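Long-range contacts in pleckstrin homology domain-containing family M member 2 (Homo sapiens, PDB 3CXB), which binds the Salmonella effector SifA through its pleckstrin homology domain and probably also interacts with kinesin: residues L6-A10 / L79-A83; N29-Y33 / L45-M49; P66-Q70 / M89-M93. All coordinates share one frame; numbering follows the deposited sequence.

Contact 1. Residues L6-A10 / L79-A83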
# COMPACT_ATOMS: atom_id res chain seq x y z
N LEU B 6 -0.83 1.26 -8.35
CA LEU B 6 -1.06 -0.05 -7.73
C LEU B 6 -2.56 -0.26 -7.59
O LEU B 6 -3.35 0.53 -8.10
CB LEU B 6 -0.40 -0.11 -6.34
CG LEU B 6 1.12 -0.27 -6.16
CD1 LEU B 6 1.91 0.87 -6.78
CD2 LEU B 6 1.42 -0.29 -4.69
N HIS B 7 -2.94 -1.34 -6.92
CA HIS B 7 -4.34 -1.64 -6.68
C HIS B 7 -4.46 -1.82 -5.17
O HIS B 7 -3.45 -1.95 -4.48
CB HIS B 7 -4.76 -2.94 -7.39
CG HIS B 7 -4.66 -2.87 -8.89
ND1 HIS B 7 -5.04 -3.91 -9.71
CD2 HIS B 7 -4.20 -1.89 -9.71
CE1 HIS B 7 -4.81 -3.58 -10.97
NE2 HIS B 7 -4.31 -2.36 -11.00
N TYR B 8 -5.67 -1.82 -4.64
CA TYR B 8 -5.82 -2.01 -3.21
C TYR B 8 -7.21 -2.52 -2.87
O TYR B 8 -8.20 -2.01 -3.36
CB TYR B 8 -5.52 -0.70 -2.47
CG TYR B 8 -6.55 0.40 -2.62
CD1 TYR B 8 -7.66 0.47 -1.77
CD2 TYR B 8 -6.42 1.39 -3.60
CE1 TYR B 8 -8.62 1.48 -1.90
CE2 TYR B 8 -7.37 2.41 -3.74
CZ TYR B 8 -8.47 2.44 -2.89
OH TYR B 8 -9.42 3.43 -3.01
N LYS B 9 -7.26 -3.55 -2.04
CA LYS B 9 -8.53 -4.13 -1.64
C LYS B 9 -9.24 -3.18 -0.69
O LYS B 9 -10.46 -3.09 -0.69
CB LYS B 9 -8.30 -5.48 -0.95
CG LYS B 9 -9.56 -6.15 -0.42
CD LYS B 9 -9.27 -7.58 0.01
CE LYS B 9 -10.47 -8.26 0.66
NZ LYS B 9 -10.91 -7.53 1.88
N ALA B 10 -8.44 -2.47 0.10
CA ALA B 10 -8.97 -1.52 1.08
C ALA B 10 -10.15 -0.72 0.54
O ALA B 10 -10.37 -0.66 -0.68
CB ALA B 10 -7.85 -0.57 1.54
N LEU B 79 -3.40 -1.61 4.90
CA LEU B 79 -3.58 -1.24 3.51
C LEU B 79 -3.25 -2.44 2.63
O LEU B 79 -2.10 -2.86 2.56
CB LEU B 79 -2.68 -0.05 3.19
CG LEU B 79 -2.61 0.46 1.75
CD1 LEU B 79 -4.01 0.74 1.23
CD2 LEU B 79 -1.74 1.71 1.67
N GLU B 80 -4.25 -3.02 1.97
CA GLU B 80 -3.98 -4.16 1.10
C GLU B 80 -3.64 -3.67 -0.30
O GLU B 80 -4.49 -3.13 -1.00
CB GLU B 80 -5.18 -5.10 1.03
CG GLU B 80 -5.28 -6.11 2.16
CD GLU B 80 -4.45 -7.37 1.93
OE1 GLU B 80 -4.60 -8.33 2.73
OE2 GLU B 80 -3.64 -7.40 0.97
N LEU B 81 -2.38 -3.84 -0.69
CA LEU B 81 -1.94 -3.40 -2.00
C LEU B 81 -1.64 -4.58 -2.92
O LEU B 81 -1.51 -5.71 -2.47
CB LEU B 81 -0.69 -2.53 -1.87
CG LEU B 81 -0.81 -1.21 -1.09
CD1 LEU B 81 0.57 -0.57 -0.95
CD2 LEU B 81 -1.75 -0.27 -1.81
N SER B 82 -1.53 -4.30 -4.21
CA SER B 82 -1.24 -5.34 -5.19
C SER B 82 -0.51 -4.73 -6.37
O SER B 82 -0.95 -3.72 -6.91
CB SER B 82 -2.52 -6.00 -5.68
OG SER B 82 -2.22 -7.14 -6.48
N ALA B 83 0.61 -5.33 -6.76
CA ALA B 83 1.39 -4.82 -7.88
C ALA B 83 1.04 -5.62 -9.13
O ALA B 83 0.13 -6.46 -9.10
CB ALA B 83 2.87 -4.92 -7.59

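Contact 2. Residues N29-Y33 / L45-M49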
# COMPACT_ATOMS: atom_id res chain seq x y z
N ASN B 29 10.25 10.98 1.02
CA ASN B 29 10.89 11.20 2.30
C ASN B 29 10.63 9.87 3.01
O ASN B 29 10.99 8.80 2.50
CB ASN B 29 10.22 12.36 3.04
CG ASN B 29 11.19 13.14 3.90
OD1 ASN B 29 10.79 13.80 4.87
ND2 ASN B 29 12.47 13.08 3.56
N GLY B 30 9.99 9.93 4.17
CA GLY B 30 9.70 8.70 4.86
C GLY B 30 8.20 8.55 4.95
O GLY B 30 7.69 7.72 5.71
N ILE B 31 7.48 9.36 4.18
CA ILE B 31 6.03 9.33 4.18
C ILE B 31 5.42 8.68 2.94
O ILE B 31 5.93 8.79 1.82
CB ILE B 31 5.50 10.76 4.40
CG1 ILE B 31 6.05 11.27 5.74
CG2 ILE B 31 3.98 10.78 4.29
CD1 ILE B 31 5.59 12.65 6.15
N LEU B 32 4.33 7.97 3.13
CA LEU B 32 3.69 7.30 2.02
C LEU B 32 2.32 7.90 1.79
O LEU B 32 1.48 7.95 2.70
CB LEU B 32 3.52 5.80 2.33
CG LEU B 32 2.74 4.99 1.29
CD1 LEU B 32 3.62 4.72 0.08
CD2 LEU B 32 2.33 3.67 1.89
N TYR B 33 2.09 8.34 0.56
CA TYR B 33 0.80 8.92 0.23
C TYR B 33 0.08 8.05 -0.76
O TYR B 33 0.70 7.45 -1.64
CB TYR B 33 1.00 10.31 -0.37
CG TYR B 33 1.99 11.17 0.35
CD1 TYR B 33 3.35 10.93 0.25
CD2 TYR B 33 1.58 12.26 1.10
CE1 TYR B 33 4.28 11.76 0.87
CE2 TYR B 33 2.49 13.09 1.72
CZ TYR B 33 3.84 12.84 1.60
OH TYR B 33 4.78 13.64 2.20
N LEU B 45 -5.11 8.46 1.58
CA LEU B 45 -4.45 8.00 2.79
C LEU B 45 -3.01 8.45 2.85
O LEU B 45 -2.30 8.45 1.86
CB LEU B 45 -4.48 6.48 2.88
CG LEU B 45 -3.49 5.90 3.91
CD1 LEU B 45 -3.91 6.30 5.30
CD2 LEU B 45 -3.47 4.38 3.80
N SER B 46 -2.57 8.81 4.05
CA SER B 46 -1.22 9.26 4.25
C SER B 46 -0.67 8.58 5.50
O SER B 46 -1.27 8.68 6.57
CB SER B 46 -1.22 10.77 4.42
OG SER B 46 0.04 11.24 4.85
N VAL B 47 0.45 7.87 5.37
CA VAL B 47 1.02 7.17 6.51
C VAL B 47 2.46 7.53 6.79
O VAL B 47 3.29 7.55 5.89
CB VAL B 47 0.97 5.65 6.34
CG1 VAL B 47 -0.45 5.16 6.48
CG2 VAL B 47 1.50 5.29 4.99
N ASN B 48 2.76 7.79 8.05
CA ASN B 48 4.11 8.11 8.42
C ASN B 48 4.86 6.80 8.67
O ASN B 48 4.79 6.22 9.76
CB ASN B 48 4.13 8.98 9.68
CG ASN B 48 5.54 9.36 10.10
OD1 ASN B 48 5.75 9.91 11.17
ND2 ASN B 48 6.52 9.06 9.24
N MET B 49 5.54 6.33 7.64
CA MET B 49 6.36 5.13 7.72
C MET B 49 7.47 5.44 8.73
O MET B 49 8.01 6.56 8.77
CB MET B 49 6.97 4.85 6.36
CG MET B 49 6.47 3.62 5.66
SD MET B 49 4.77 3.63 5.15
CE MET B 49 4.56 1.88 5.05

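Contact 3. Residues P66-Q70 / M89-M93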
# COMPACT_ATOMS: atom_id res chain seq x y z
N PRO B 66 -2.39 -12.03 -7.31
CA PRO B 66 -0.93 -12.10 -7.44
C PRO B 66 -0.19 -10.81 -7.08
O PRO B 66 -0.68 -9.71 -7.35
CB PRO B 66 -0.74 -12.48 -8.91
CG PRO B 66 -1.92 -11.84 -9.56
CD PRO B 66 -3.04 -12.20 -8.62
N HIS B 67 0.98 -10.97 -6.47
CA HIS B 67 1.83 -9.85 -6.08
C HIS B 67 1.20 -8.95 -5.00
O HIS B 67 1.35 -7.73 -5.06
CB HIS B 67 2.16 -9.00 -7.31
CG HIS B 67 2.39 -9.80 -8.55
ND1 HIS B 67 3.46 -10.67 -8.69
CD2 HIS B 67 1.68 -9.89 -9.70
CE1 HIS B 67 3.40 -11.25 -9.88
NE2 HIS B 67 2.33 -10.79 -10.51
N ALA B 68 0.52 -9.54 -4.03
CA ALA B 68 -0.11 -8.76 -2.98
C ALA B 68 0.70 -8.61 -1.69
O ALA B 68 1.35 -9.55 -1.25
CB ALA B 68 -1.46 -9.36 -2.65
N PHE B 69 0.64 -7.42 -1.10
CA PHE B 69 1.35 -7.13 0.14
C PHE B 69 0.56 -6.12 0.97
O PHE B 69 -0.33 -5.45 0.47
CB PHE B 69 2.74 -6.58 -0.17
CG PHE B 69 2.73 -5.32 -1.01
CD1 PHE B 69 2.83 -4.07 -0.42
CD2 PHE B 69 2.66 -5.41 -2.40
CE1 PHE B 69 2.86 -2.91 -1.19
CE2 PHE B 69 2.69 -4.26 -3.19
CZ PHE B 69 2.79 -3.01 -2.60
N GLN B 70 0.90 -6.01 2.25
CA GLN B 70 0.16 -5.10 3.10
C GLN B 70 1.02 -4.20 3.98
O GLN B 70 2.16 -4.52 4.31
CB GLN B 70 -0.79 -5.91 3.96
CG GLN B 70 -0.08 -6.97 4.77
CD GLN B 70 -1.01 -7.99 5.42
OE1 GLN B 70 -0.62 -8.66 6.37
NE2 GLN B 70 -2.24 -8.11 4.90
N MET B 89 6.57 -5.42 -6.91
CA MET B 89 6.15 -5.62 -5.54
C MET B 89 7.37 -5.79 -4.64
O MET B 89 7.42 -5.21 -3.56
CB MET B 89 5.22 -6.82 -5.46
CG MET B 89 5.83 -8.05 -4.87
SD MET B 89 5.35 -8.18 -3.18
CE MET B 89 4.07 -9.52 -3.30
N ALA B 90 8.36 -6.55 -5.07
CA ALA B 90 9.56 -6.72 -4.26
C ALA B 90 10.27 -5.37 -4.11
O ALA B 90 10.96 -5.11 -3.10
CB ALA B 90 10.47 -7.71 -4.91
N GLU B 91 10.12 -4.53 -5.13
CA GLU B 91 10.75 -3.22 -5.10
C GLU B 91 10.05 -2.35 -4.07
O GLU B 91 10.69 -1.63 -3.30
CB GLU B 91 10.69 -2.56 -6.47
CG GLU B 91 11.72 -1.48 -6.62
CD GLU B 91 11.75 -0.89 -8.00
OE1 GLU B 91 12.63 -0.03 -8.25
OE2 GLU B 91 10.89 -1.28 -8.83
N TRP B 92 8.73 -2.43 -4.06
CA TRP B 92 7.96 -1.66 -3.11
C TRP B 92 8.27 -2.15 -1.71
O TRP B 92 8.55 -1.36 -0.80
CB TRP B 92 6.46 -1.81 -3.38
CG TRP B 92 5.92 -0.78 -4.33
CD1 TRP B 92 5.39 -1.01 -5.58
CD2 TRP B 92 5.83 0.62 -4.10
NE1 TRP B 92 4.96 0.17 -6.13
CE2 TRP B 92 5.22 1.19 -5.24
CE3 TRP B 92 6.20 1.45 -3.04
CZ2 TRP B 92 4.97 2.56 -5.35
CZ3 TRP B 92 5.95 2.81 -3.15
CH2 TRP B 92 5.34 3.35 -4.29
N MET B 93 8.22 -3.47 -1.56
CA MET B 93 8.46 -4.10 -0.28
C MET B 93 9.76 -3.61 0.33
O MET B 93 9.80 -3.20 1.49
CB MET B 93 8.49 -5.61 -0.43
CG MET B 93 8.21 -6.38 0.85
SD MET B 93 6.46 -6.45 1.27
CE MET B 93 6.17 -4.93 2.06

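Contact 1. Residues L6-A10 / L79-A83
The backbone NH of His7 donates to the carbonyl of Ser82, with His7 N 3.1 Å from Ser82 O and the donor lying in the carbonyl plane. The N-H···O angle of 149° is moderately bent. The return bond, from Ser82 N to His7 O, is weak at 3.0 Å because its hydrogen points well off line, so this hydrogen-bonded pair is held more firmly in one direction than the other. Just past the end of strand 2-8, CB of Lys9 lies 3.7 Å from CB of Glu80, while their charged ends lead away without meeting.

The two antiparallel strands are the first and last of the seven in a PH domain, and their pairing joins the two halves of the sheet that curl around the core. Strand 2-8 also bonds to strand 21-28 through Leu6 and Tyr8, and strand 79-82 to strand 68-73 through Leu79 and Leu81. On the core side, CD2 of Leu6 comes within 3.8 Å of CD1 of Leu81, the two side chains crossing at a slant, and Leu6 continues onto Phe69 and Trp92. Tyr8 touches Leu81 with its stem, CB lying 3.9 Å from Leu81 CD2. With CG placed between the backbone N and carbonyl carbon (chi1 71°), its ring swings away from strand 79-82 to pack on Leu44, Lys21 and Cys23. His7 and Ser82 project from the other face, where CB meets CB at 4.2 Å and both side chains touch Trp20.

Contact 2. Residues N29-Y33 / L45-M49
Leu32 lies alongside Val47, both side chains pointing the same way from the hairpin formed by strands 31-35 and 45-48. The CG2 branch of Val47 does the touching: it rests against the stem of Leu32 and comes within 3.6 Å of Leu32 CD2. Met49 slants across the same leucine, its SD 3.8 Å from Leu32 CB. The bend of the methionine chain at chi2 (67°) directs the sulfur back to this neighbour.

Beneath these side chains the backbones of Leu32 and Val47 form an antiparallel hydrogen-bonded pair. Leu32 N donates to Val47 O at 3.0 Å and Val47 N to Leu32 O at 2.9 Å, both nearly straight (174° and 169°) and in the carbonyl planes.

On the other face of the hairpin, Ile31 and Tyr33 emerge beside Asn48 and Ser46. The CG2 methyl of Ile31 sits 3.4 Å above one face of the Tyr33 ring, offset toward its rim, and also lies 4.0 Å from Ser46 OG.

In this third and fourth strand hairpin of the PH fold, the Leu32 face turns inward: Leu32 and Met49 reach Leu96 of helix 86-100, and Val47 reaches Leu73. The chemistry is thus divided by face, with aliphatic carbon and sulfur committed to the core, polar groups mixed with apolar ones on the outer side, and two straight backbone bonds fixing the register between.

Contact 3. Residues P66-Q70 / M89-M93
The ring of Phe69 meets three side chains of helix 86-100, all approaching from the helix side of its plane. Met89 brings its SD to 3.9 Å from Phe69 CD2, 55° off the ring normal in an oblique Met-aromatic contact. Met93 makes a second one, its SD 4.0 Å from Phe69 CB and 5.3 Å from the ring centroid. At the far end of the ring, CB of Trp92 lies 3.9 Å from Phe69 CZ; the indole is near parallel to the phenyl ring but slid until the two barely overlap.

The Met89 chain folds at chi2 and chi3, carrying its CE methyl past the ring to the backbone of His67 and Ala68. Phe69 CB already points to the helix, and CG, between backbone N and carbonyl carbon (chi1 58°), carries the ring in among these side chains. Met93 N bonds to Met89 O, one helical turn back, so both residues can face the same ring.

Farther out, Phe69 packs on Leu6 and Leu81, while Trp92, the tryptophan characteristic of the PH-domain C-terminal helix, makes a cation-pi contact with Lys2. Between the two segments the contacts are van der Waals ones, so the attachment probably depends on shape and hydrophobic burial more than on directional bonds.

In the fold
Contacts 1 and 2 are antiparallel strand pairings in the same sheet, both partly buried, each with one face toward the core and the other more exposed. Contact 1 joins the first and last strands near the centre of the domain, whereas contact 2 closes a local hairpin at the sheet's edge. Contact 3 is the most buried and lacks the backbone bonds of the other two, laying the helix on the sheet. Contacts 1 and 3 are tied directly: Leu81 N lies 2.9 Å from Phe69 O, a probable hydrogen bond. Leu79 and Leu45 join contacts 1 and 2 by apolar packing. Contacts 2 and 3 do not touch, though Leu32 and Met49 pack against the helix that supplies half of contact 3.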